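Local coordinates for protein diacylglycerol O-acyltransferase (Marinobacter hydrocarbonoclasticus, PDB 6CHJ) that probably catalyses the transfer of acyl groups from acyl-CoA to diacylglycerols or long-chain alcohols, giving triacylglycerols and wax esters, at residues F29-G34 / K124-A129; F84-T89 / L119-K124; H159-I164 / L388-A393; E396-V401 / T415-Q420. All blocks are in the same frame, centred on the assembly; numbering follows the deposited sequence.

Contact 1 (F29-G34 / K124-A129); sequences FSFPEG and KDRQFA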
# COMPACT_ATOMS: atom_id res chain seq x y z
N PHE B 29 -12.31 -14.23 13.78
CA PHE B 29 -12.33 -15.18 14.88
C PHE B 29 -12.96 -14.55 16.12
O PHE B 29 -13.07 -13.33 16.24
CB PHE B 29 -10.95 -15.66 15.29
CG PHE B 29 -10.14 -16.26 14.18
CD1 PHE B 29 -10.15 -17.62 13.96
CD2 PHE B 29 -9.31 -15.46 13.42
CE1 PHE B 29 -9.36 -18.20 12.96
CE2 PHE B 29 -8.54 -16.02 12.42
CZ PHE B 29 -8.57 -17.40 12.18
N SER B 30 -13.36 -15.42 17.04
CA SER B 30 -13.74 -14.99 18.37
C SER B 30 -12.59 -15.27 19.33
O SER B 30 -11.76 -16.16 19.08
CB SER B 30 -15.02 -15.69 18.83
OG SER B 30 -16.16 -15.02 18.31
N PHE B 31 -12.53 -14.49 20.41
CA PHE B 31 -11.59 -14.80 21.48
C PHE B 31 -11.82 -16.24 21.93
O PHE B 31 -12.98 -16.64 22.14
CB PHE B 31 -11.77 -13.88 22.68
CG PHE B 31 -11.10 -12.53 22.55
CD1 PHE B 31 -10.76 -12.01 21.31
CD2 PHE B 31 -10.85 -11.76 23.70
CE1 PHE B 31 -10.18 -10.75 21.20
CE2 PHE B 31 -10.26 -10.50 23.59
CZ PHE B 31 -9.92 -10.00 22.34
N PRO B 32 -10.77 -17.05 22.11
CA PRO B 32 -10.98 -18.38 22.69
C PRO B 32 -11.57 -18.23 24.09
O PRO B 32 -11.30 -17.25 24.79
CB PRO B 32 -9.57 -19.00 22.72
CG PRO B 32 -8.70 -18.08 21.88
CD PRO B 32 -9.34 -16.72 21.97
N GLU B 33 -12.41 -19.19 24.47
CA GLU B 33 -13.11 -19.07 25.74
C GLU B 33 -12.12 -18.92 26.89
O GLU B 33 -11.14 -19.67 27.01
CB GLU B 33 -14.03 -20.27 25.98
CG GLU B 33 -14.93 -20.16 27.24
CD GLU B 33 -15.57 -18.78 27.44
OE1 GLU B 33 -16.80 -18.64 27.21
OE2 GLU B 33 -14.87 -17.83 27.87
N GLY B 34 -12.38 -17.91 27.73
CA GLY B 34 -11.54 -17.64 28.88
C GLY B 34 -10.24 -16.91 28.59
O GLY B 34 -9.26 -17.12 29.30
N LYS B 124 -14.83 -5.06 18.28
CA LYS B 124 -15.69 -4.78 19.43
C LYS B 124 -15.78 -5.92 20.44
O LYS B 124 -15.14 -5.85 21.50
CB LYS B 124 -17.10 -4.40 18.96
CG LYS B 124 -17.41 -2.95 19.30
CD LYS B 124 -18.77 -2.46 18.80
CE LYS B 124 -19.04 -1.04 19.36
NZ LYS B 124 -19.97 -0.20 18.52
N ASP B 125 -16.57 -6.95 20.17
CA ASP B 125 -17.00 -7.85 21.25
C ASP B 125 -16.15 -9.13 21.26
O ASP B 125 -16.62 -10.24 21.03
CB ASP B 125 -18.49 -8.16 21.12
CG ASP B 125 -19.38 -6.93 21.37
OD1 ASP B 125 -20.03 -6.46 20.41
OD2 ASP B 125 -19.44 -6.46 22.52
N ARG B 126 -14.86 -8.93 21.55
CA ARG B 126 -13.93 -10.03 21.79
C ARG B 126 -13.74 -10.89 20.53
O ARG B 126 -13.78 -12.12 20.56
CB ARG B 126 -14.37 -10.88 23.00
CG ARG B 126 -14.35 -10.11 24.35
CD ARG B 126 -14.74 -10.96 25.59
NE ARG B 126 -14.02 -12.22 25.66
CZ ARG B 126 -12.89 -12.39 26.35
NH1 ARG B 126 -12.34 -11.36 27.00
NH2 ARG B 126 -12.28 -13.58 26.35
N GLN B 127 -13.50 -10.20 19.41
CA GLN B 127 -13.10 -10.84 18.18
C GLN B 127 -11.80 -10.22 17.69
O GLN B 127 -11.44 -9.10 18.08
CB GLN B 127 -14.19 -10.70 17.11
CG GLN B 127 -15.57 -11.06 17.60
CD GLN B 127 -16.47 -11.60 16.49
OE1 GLN B 127 -16.40 -12.78 16.13
NE2 GLN B 127 -17.33 -10.74 15.96
N PHE B 128 -11.10 -10.96 16.84
CA PHE B 128 -9.97 -10.44 16.09
C PHE B 128 -10.06 -10.95 14.64
O PHE B 128 -10.91 -11.78 14.31
CB PHE B 128 -8.64 -10.82 16.75
CG PHE B 128 -8.33 -12.28 16.73
CD1 PHE B 128 -7.41 -12.78 15.82
CD2 PHE B 128 -8.91 -13.14 17.64
CE1 PHE B 128 -7.10 -14.12 15.78
CE2 PHE B 128 -8.61 -14.49 17.62
CZ PHE B 128 -7.69 -14.98 16.69
N ALA B 129 -9.16 -10.45 13.78
CA ALA B 129 -9.21 -10.76 12.36
C ALA B 129 -7.83 -11.07 11.80
O ALA B 129 -6.82 -10.55 12.27
CB ALA B 129 -9.84 -9.62 11.54
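The carbonyl oxygen of R126 takes the backbone N-H of F31 at 2.7 Å, N to O, the donor tilted 28° from the carbonyl plane. The same oxygen lies close to F31 CD1, because the phenyl ring has settled against the R126 backbone. R126 CB stands over the face of that ring, 3.9 Å from its centroid, in a CH-pi contact. A bend at chi3 (50°) then folds the arginine back, so that F31 CD2 comes down on the guanidinium face, 3.4 Å from R126 CZ, with the two planes 72° apart. R126 NH2 is tied down by A35 O, while NH1 makes a long, weak ion pair with D37. Beyond this loop end, strands 22-30 and 127-135 pair antiparallel within a mixed sheet built mainly from the N-terminal half. F29 and F128 form a hydrogen-bonded pair, F29 N donating to F128 O at 2.9 Å and F128 N donating back to F29 O at 3.1 Å. Their rings share one side of the sheet and are nearly parallel, but slid so far that they barely overlap; F29 CB sits over one face of F128, 3.8 Å from the ring centroid. V40 and L43 of helix 39-49 pack on F128 as well. On the other side of the sheet S30 sits beside Q127, its OG hydrogen-bonded to E396 OE2.

Contact 2 (F84-T89 / L119-K124); sequences FEALPT and LIEGLK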
# COMPACT_ATOMS: atom_id res chain seq x y z
N PHE B 84 0.87 -6.30 12.92
CA PHE B 84 -0.08 -6.17 14.00
C PHE B 84 -0.67 -4.78 13.89
O PHE B 84 0.04 -3.78 14.02
CB PHE B 84 0.62 -6.39 15.35
CG PHE B 84 -0.31 -6.39 16.54
CD1 PHE B 84 -1.65 -6.74 16.41
CD2 PHE B 84 0.18 -6.05 17.80
CE1 PHE B 84 -2.49 -6.73 17.51
CE2 PHE B 84 -0.66 -6.05 18.92
CZ PHE B 84 -1.99 -6.39 18.77
N GLU B 85 -1.98 -4.71 13.63
CA GLU B 85 -2.66 -3.45 13.41
C GLU B 85 -3.97 -3.47 14.19
O GLU B 85 -4.38 -4.50 14.74
CB GLU B 85 -2.93 -3.20 11.91
CG GLU B 85 -1.72 -2.69 11.12
CD GLU B 85 -1.47 -3.50 9.84
OE1 GLU B 85 -2.19 -4.48 9.60
OE2 GLU B 85 -0.54 -3.14 9.08
N ALA B 86 -4.63 -2.32 14.21
CA ALA B 86 -5.76 -2.10 15.07
C ALA B 86 -6.80 -1.29 14.33
O ALA B 86 -6.47 -0.46 13.48
CB ALA B 86 -5.36 -1.36 16.35
N LEU B 87 -8.10 -1.54 14.68
CA LEU B 87 -9.12 -0.78 13.99
C LEU B 87 -9.36 0.54 14.72
O LEU B 87 -9.23 0.60 15.94
CB LEU B 87 -10.43 -1.56 13.92
CG LEU B 87 -10.44 -2.81 13.03
CD1 LEU B 87 -11.81 -3.38 13.07
CD2 LEU B 87 -10.00 -2.50 11.59
N PRO B 88 -9.70 1.60 14.02
CA PRO B 88 -10.09 2.83 14.71
C PRO B 88 -11.45 2.67 15.38
O PRO B 88 -12.28 1.86 14.95
CB PRO B 88 -10.15 3.87 13.58
CG PRO B 88 -10.60 3.04 12.39
CD PRO B 88 -10.01 1.65 12.58
N THR B 89 -11.66 3.44 16.45
CA THR B 89 -12.96 3.50 17.10
C THR B 89 -14.05 3.75 16.05
O THR B 89 -13.92 4.67 15.24
CB THR B 89 -12.97 4.62 18.16
OG1 THR B 89 -12.11 4.26 19.25
CG2 THR B 89 -14.37 4.86 18.72
N LEU B 119 -2.67 -9.21 11.36
CA LEU B 119 -3.47 -9.48 12.54
C LEU B 119 -4.06 -8.17 13.04
O LEU B 119 -3.33 -7.26 13.44
CB LEU B 119 -2.62 -10.16 13.61
CG LEU B 119 -3.20 -10.37 15.02
CD1 LEU B 119 -4.41 -11.26 14.94
CD2 LEU B 119 -2.13 -10.96 15.98
N ILE B 120 -5.39 -8.08 13.04
CA ILE B 120 -6.12 -6.86 13.37
C ILE B 120 -6.77 -7.04 14.74
O ILE B 120 -7.54 -7.98 14.96
CB ILE B 120 -7.19 -6.54 12.31
CG1 ILE B 120 -6.59 -6.55 10.89
CG2 ILE B 120 -7.88 -5.21 12.64
CD1 ILE B 120 -7.59 -6.94 9.80
N GLU B 121 -6.47 -6.12 15.66
CA GLU B 121 -7.08 -6.01 16.97
C GLU B 121 -8.03 -4.81 16.95
O GLU B 121 -8.23 -4.17 15.92
CB GLU B 121 -6.02 -5.87 18.09
CG GLU B 121 -5.42 -4.45 18.27
CD GLU B 121 -4.81 -4.20 19.68
OE1 GLU B 121 -4.43 -5.17 20.36
OE2 GLU B 121 -4.68 -3.01 20.09
N GLY B 122 -8.63 -4.54 18.11
CA GLY B 122 -9.60 -3.46 18.23
C GLY B 122 -11.00 -3.77 17.76
O GLY B 122 -11.81 -2.85 17.63
N LEU B 123 -11.33 -5.03 17.50
CA LEU B 123 -12.71 -5.35 17.15
C LEU B 123 -13.55 -5.39 18.42
O LEU B 123 -13.05 -5.69 19.51
CB LEU B 123 -12.78 -6.67 16.39
CG LEU B 123 -12.43 -6.54 14.89
CD1 LEU B 123 -10.90 -6.50 14.63
CD2 LEU B 123 -13.09 -7.62 14.08
N LYS B 124 -14.83 -5.06 18.28
CA LYS B 124 -15.69 -4.78 19.43
C LYS B 124 -15.78 -5.92 20.44
O LYS B 124 -15.14 -5.85 21.50
CB LYS B 124 -17.10 -4.40 18.96
CG LYS B 124 -17.41 -2.95 19.30
CD LYS B 124 -18.77 -2.46 18.80
CE LYS B 124 -19.04 -1.04 19.36
NZ LYS B 124 -19.97 -0.20 18.52
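L87 packs on I120 and L123 at the apolar centre, its CG 3.5 Å from I120 CG2 and its CD1 3.6 Å from L123 CD1. F99 of helix 93-105 touches both L87 and I120, as expected of the helix in a beta-alpha-beta crossover: strand 82-86, that helix, then strand 115-121 parallel to the first. The backbones are laced by E85 N to L119 O, E121 N to E85 O at 2.8 Å, and L87 N to E121 O. On the side of the sheet turned to helix 39-49, F84 has CG anti to its own nitrogen (chi1 -175°), which swings the ring across to the neighbouring strand. The ring meets L119 O edge-on at CD1 and L119 CG at 4.2 Å, while CE1 lies against E121 CB. Cutting F84 back to alanine is likely to open a gap beside L119 O and leave E121 CB and OE1 without the ring they lie against. A86 CB touches E121 CG at 3.6 Å, flanking the glutamate stem. The carboxylate stands nearly perpendicular to the F84 ring, OE1 3.2 Å from F84 CZ, and E121 OE2 is hydrogen-bonded to T89 OG1 of the second subunit.

Contact 3 (H159-I164 / L388-A393); sequences HGMPPI and LYWNGA
N391 ND2 donates to M161 O at 3.2 Å from the corner of a tight beta hairpin, with that oxygen almost in the amide plane, 6° out of it. The hairpin joins strands 389-390 and 393-401 through a type I' turn, W390 to A393, whose two corner residues are N391 and G392. Both corner residues have positive phi, and asparagine followed by glycine is the textbook choice for this turn.

N391 OD1 takes M161 N, although the modelled separation is implausibly short and its exact value is doubtful. If the OD1 bond is real, one side chain serves both the N-H and the C=O of a residue in a loop with no regular structure. Next to it W390 NE1 donates to P162 O at 2.9 Å, the oxygen lying near the indole plane but the N-H arriving 34° off the carbonyl plane. With CG anti to the backbone nitrogen (chi1 -161°), the indole extends toward the loop, which brings NE1 to P162 O.

Two polar atoms of N391 also lie over ring faces. ND2 sits 3.6 Å above the indole plane of W390, toward the rim, and the backbone O of N391 lies over one face of the H159 imidazole.

Apolar contacts fill in around the indole, which also rests on L43 and L47 of helix 39-49. M161 CB is 4.0 Å from W390 CD1, and on the six-membered ring P163 CB approaches W390 CZ2 at 4.1 Å.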
# COMPACT_ATOMS: atom_id res chain seq x y z
N HIS B 159 -3.99 -26.73 20.99
CA HIS B 159 -3.27 -25.47 20.98
C HIS B 159 -1.91 -25.66 20.31
O HIS B 159 -1.58 -26.75 19.79
CB HIS B 159 -3.16 -24.91 22.40
CG HIS B 159 -4.41 -24.24 22.88
ND1 HIS B 159 -5.63 -24.88 22.92
CD2 HIS B 159 -4.63 -22.98 23.33
CE1 HIS B 159 -6.55 -24.04 23.38
NE2 HIS B 159 -5.97 -22.88 23.63
N GLY B 160 -1.14 -24.57 20.26
CA GLY B 160 0.17 -24.56 19.62
C GLY B 160 0.15 -24.84 18.12
O GLY B 160 1.04 -25.56 17.62
N MET B 161 -0.88 -24.30 17.39
CA MET B 161 -0.96 -24.50 15.94
C MET B 161 -0.16 -23.43 15.19
O MET B 161 -0.16 -22.26 15.60
CB MET B 161 -2.41 -24.45 15.47
CG MET B 161 -3.13 -25.79 15.43
SD MET B 161 -4.91 -25.51 15.56
CE MET B 161 -5.10 -25.61 17.32
N PRO B 162 0.48 -23.82 14.09
CA PRO B 162 1.36 -22.90 13.37
C PRO B 162 0.58 -21.79 12.68
O PRO B 162 -0.66 -21.83 12.59
CB PRO B 162 2.05 -23.80 12.32
CG PRO B 162 1.75 -25.19 12.74
CD PRO B 162 0.47 -25.16 13.49
N PRO B 163 1.28 -20.77 12.19
CA PRO B 163 0.68 -19.81 11.25
C PRO B 163 0.88 -20.24 9.79
O PRO B 163 1.67 -21.14 9.48
CB PRO B 163 1.46 -18.52 11.55
CG PRO B 163 2.82 -19.01 12.00
CD PRO B 163 2.55 -20.28 12.76
N ILE B 164 0.15 -19.57 8.90
CA ILE B 164 0.09 -20.01 7.50
C ILE B 164 1.46 -20.04 6.84
O ILE B 164 1.68 -20.79 5.88
CB ILE B 164 -0.86 -19.12 6.68
CG1 ILE B 164 -1.33 -19.87 5.43
CG2 ILE B 164 -0.15 -17.82 6.26
CD1 ILE B 164 -2.54 -19.27 4.79
N LEU B 388 -14.46 -24.63 12.71
CA LEU B 388 -13.00 -24.69 12.74
C LEU B 388 -12.49 -23.72 13.80
O LEU B 388 -13.19 -22.81 14.24
CB LEU B 388 -12.40 -24.38 11.36
CG LEU B 388 -12.55 -25.48 10.32
CD1 LEU B 388 -11.98 -25.07 8.97
CD2 LEU B 388 -11.90 -26.75 10.82
N TYR B 389 -11.26 -23.97 14.23
CA TYR B 389 -10.63 -23.21 15.30
C TYR B 389 -9.16 -23.04 14.98
O TYR B 389 -8.54 -23.93 14.39
CB TYR B 389 -10.80 -23.89 16.69
CG TYR B 389 -12.23 -24.28 17.01
CD1 TYR B 389 -12.80 -25.43 16.45
CD2 TYR B 389 -13.03 -23.49 17.84
CE1 TYR B 389 -14.10 -25.78 16.71
CE2 TYR B 389 -14.34 -23.85 18.11
CZ TYR B 389 -14.87 -24.99 17.54
OH TYR B 389 -16.16 -25.36 17.79
N TRP B 390 -8.62 -21.88 15.35
CA TRP B 390 -7.18 -21.65 15.43
C TRP B 390 -6.85 -21.54 16.90
O TRP B 390 -7.33 -20.61 17.57
CB TRP B 390 -6.75 -20.39 14.67
CG TRP B 390 -5.27 -20.33 14.32
CD1 TRP B 390 -4.44 -21.39 14.00
CD2 TRP B 390 -4.45 -19.16 14.23
NE1 TRP B 390 -3.17 -20.94 13.72
CE2 TRP B 390 -3.15 -19.57 13.86
CE3 TRP B 390 -4.69 -17.79 14.42
CZ2 TRP B 390 -2.09 -18.67 13.68
CZ3 TRP B 390 -3.64 -16.89 14.25
CH2 TRP B 390 -2.36 -17.34 13.89
N ASN B 391 -6.06 -22.49 17.41
CA ASN B 391 -5.69 -22.58 18.82
C ASN B 391 -6.83 -22.15 19.74
O ASN B 391 -6.68 -21.29 20.61
CB ASN B 391 -4.41 -21.79 19.07
CG ASN B 391 -3.26 -22.27 18.20
OD1 ASN B 391 -2.83 -23.41 18.32
ND2 ASN B 391 -2.80 -21.42 17.29
N GLY B 392 -8.01 -22.75 19.50
CA GLY B 392 -9.20 -22.48 20.26
C GLY B 392 -9.94 -21.21 19.91
O GLY B 392 -10.96 -20.91 20.54
N ALA B 393 -9.46 -20.43 18.94
CA ALA B 393 -10.21 -19.29 18.44
C ALA B 393 -11.11 -19.79 17.32
O ALA B 393 -10.63 -20.32 16.31
CB ALA B 393 -9.29 -18.18 17.96

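Contact 4 (E396-V401 / T415-Q420); sequences EGMYPV and TSYNDQ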
# COMPACT_ATOMS: atom_id res chain seq x y z
N GLU B 396 -15.25 -17.56 12.74
CA GLU B 396 -16.65 -17.16 12.58
C GLU B 396 -17.05 -16.87 11.13
O GLU B 396 -18.26 -16.82 10.84
CB GLU B 396 -16.96 -15.91 13.41
CG GLU B 396 -16.67 -16.04 14.88
CD GLU B 396 -17.76 -16.81 15.62
OE1 GLU B 396 -18.74 -17.26 14.97
OE2 GLU B 396 -17.63 -16.95 16.85
N GLY B 397 -16.10 -16.65 10.22
CA GLY B 397 -16.41 -16.32 8.84
C GLY B 397 -15.14 -16.11 8.02
O GLY B 397 -14.19 -15.48 8.50
N MET B 398 -15.10 -16.66 6.80
CA MET B 398 -13.95 -16.57 5.91
C MET B 398 -14.43 -16.01 4.57
O MET B 398 -15.36 -16.55 3.97
CB MET B 398 -13.27 -17.94 5.73
CG MET B 398 -14.25 -19.13 5.73
SD MET B 398 -13.55 -20.77 5.38
CE MET B 398 -12.96 -20.55 3.70
N TYR B 399 -13.79 -14.92 4.12
CA TYR B 399 -14.26 -14.12 2.99
C TYR B 399 -13.12 -13.91 2.01
O TYR B 399 -12.12 -13.25 2.36
CB TYR B 399 -14.82 -12.78 3.46
CG TYR B 399 -15.82 -12.91 4.59
CD1 TYR B 399 -17.17 -13.15 4.32
CD2 TYR B 399 -15.41 -12.84 5.92
CE1 TYR B 399 -18.11 -13.29 5.35
CE2 TYR B 399 -16.33 -12.97 6.96
CZ TYR B 399 -17.68 -13.20 6.66
OH TYR B 399 -18.58 -13.34 7.69
N PRO B 400 -13.22 -14.41 0.79
CA PRO B 400 -12.16 -14.18 -0.19
C PRO B 400 -12.14 -12.73 -0.65
O PRO B 400 -13.16 -12.03 -0.63
CB PRO B 400 -12.52 -15.14 -1.32
CG PRO B 400 -14.01 -15.19 -1.26
CD PRO B 400 -14.36 -15.14 0.20
N VAL B 401 -10.95 -12.28 -1.07
CA VAL B 401 -10.72 -10.93 -1.57
C VAL B 401 -10.04 -11.11 -2.91
O VAL B 401 -8.90 -11.59 -2.97
CB VAL B 401 -9.86 -10.07 -0.63
CG1 VAL B 401 -9.99 -8.60 -1.02
CG2 VAL B 401 -10.25 -10.30 0.83
N THR B 415 -17.81 -18.48 -1.27
CA THR B 415 -17.32 -19.69 -0.64
C THR B 415 -18.34 -20.08 0.42
O THR B 415 -19.24 -19.30 0.75
CB THR B 415 -15.91 -19.51 -0.05
OG1 THR B 415 -15.43 -20.76 0.46
CG2 THR B 415 -15.94 -18.52 1.07
N SER B 416 -18.18 -21.28 0.95
CA SER B 416 -19.04 -21.73 2.02
C SER B 416 -18.19 -22.18 3.19
O SER B 416 -17.05 -22.64 3.01
CB SER B 416 -20.00 -22.85 1.57
OG SER B 416 -19.32 -23.85 0.83
N TYR B 417 -18.73 -22.01 4.38
CA TYR B 417 -18.10 -22.47 5.61
C TYR B 417 -19.23 -22.93 6.52
O TYR B 417 -20.03 -22.11 6.97
CB TYR B 417 -17.26 -21.37 6.26
CG TYR B 417 -16.87 -21.56 7.73
CD1 TYR B 417 -16.20 -22.71 8.17
CD2 TYR B 417 -17.16 -20.58 8.68
CE1 TYR B 417 -15.84 -22.87 9.52
CE2 TYR B 417 -16.82 -20.74 10.01
CZ TYR B 417 -16.16 -21.88 10.43
OH TYR B 417 -15.82 -22.01 11.77
N ASN B 418 -19.32 -24.25 6.74
CA ASN B 418 -20.26 -24.85 7.68
C ASN B 418 -21.68 -24.34 7.46
O ASN B 418 -22.30 -24.62 6.44
CB ASN B 418 -19.80 -24.59 9.12
CG ASN B 418 -20.58 -25.42 10.15
OD1 ASN B 418 -20.56 -26.66 10.11
ND2 ASN B 418 -21.26 -24.74 11.07
N ASP B 419 -22.19 -23.56 8.42
CA ASP B 419 -23.58 -23.10 8.42
C ASP B 419 -23.94 -22.17 7.27
O ASP B 419 -25.13 -21.95 7.05
CB ASP B 419 -23.90 -22.35 9.72
CG ASP B 419 -24.14 -23.26 10.89
OD1 ASP B 419 -24.01 -22.78 12.04
OD2 ASP B 419 -24.45 -24.45 10.67
N GLN B 420 -22.96 -21.59 6.58
CA GLN B 420 -23.23 -20.34 5.88
C GLN B 420 -22.54 -20.30 4.52
O GLN B 420 -21.66 -21.10 4.21
CB GLN B 420 -22.82 -19.14 6.76
CG GLN B 420 -21.32 -19.12 7.12
CD GLN B 420 -21.03 -18.45 8.46
OE1 GLN B 420 -21.72 -18.68 9.46
NE2 GLN B 420 -19.98 -17.63 8.49
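E396 O, at a classic beta bulge where E396 and G397 both face L28, is taken by a side chain from a different sheet: Q420 NE2 donates to it at 3.0 Å. The glutamine chain is extended beyond CG and reaches over from the type II' turn, Y417 to Q420, that closes the hairpin of strands 410-417 and 420-428. Its NE2 also bonds E422 OE2, which in turn accepts M398 N. A leucine in place of Q420 would probably leave E396 O without this donor and E422 with one partner fewer. Behind the bond the filling is largely apolar. M398 crosses Y417 obliquely, CG 3.8 Å from Y417 CB, with SD in an oblique Met-aromatic contact 4.8 Å from the ring centroid. The far edge of that ring, at CE2, faces the E396-G397 peptide, and Y417 OH goes on to L395 O. T415 CG2 rests against both M398 O (3.6 Å) and P400 CD (3.8 Å), while its OG1 bonds V381 O. Strands 396-401 and 415-417 run nearly antiparallel (166°) but belong to separate sheets, their axes 7.5 Å apart. Strand 22-30 pairs with the first, strand 420-428 with the second, and helix 141-150 touches M398 and P400.

All four contacts reach the mixed sheet that holds strand 22-30, and helix 39-49 packs against the first three. Contacts 1 and 2 share K124, and their strands 127-135 and 115-121 are neighbours: one contact is an antiparallel pair ending in an exposed arginine, the other a buried parallel pair that meets the second subunit. Contact 3, partly buried at the opposite sheet edge, relies on side-chain bonds to loop backbone. Contact 4 is buried and nearest the centre of the chain, and it joins this sheet to the second one instead of pairing neighbouring strands. The S30-E396 bond joins contacts 1 and 4, and L388 N to Y417 OH at 3.1 Å probably ties contact 3 to contact 4.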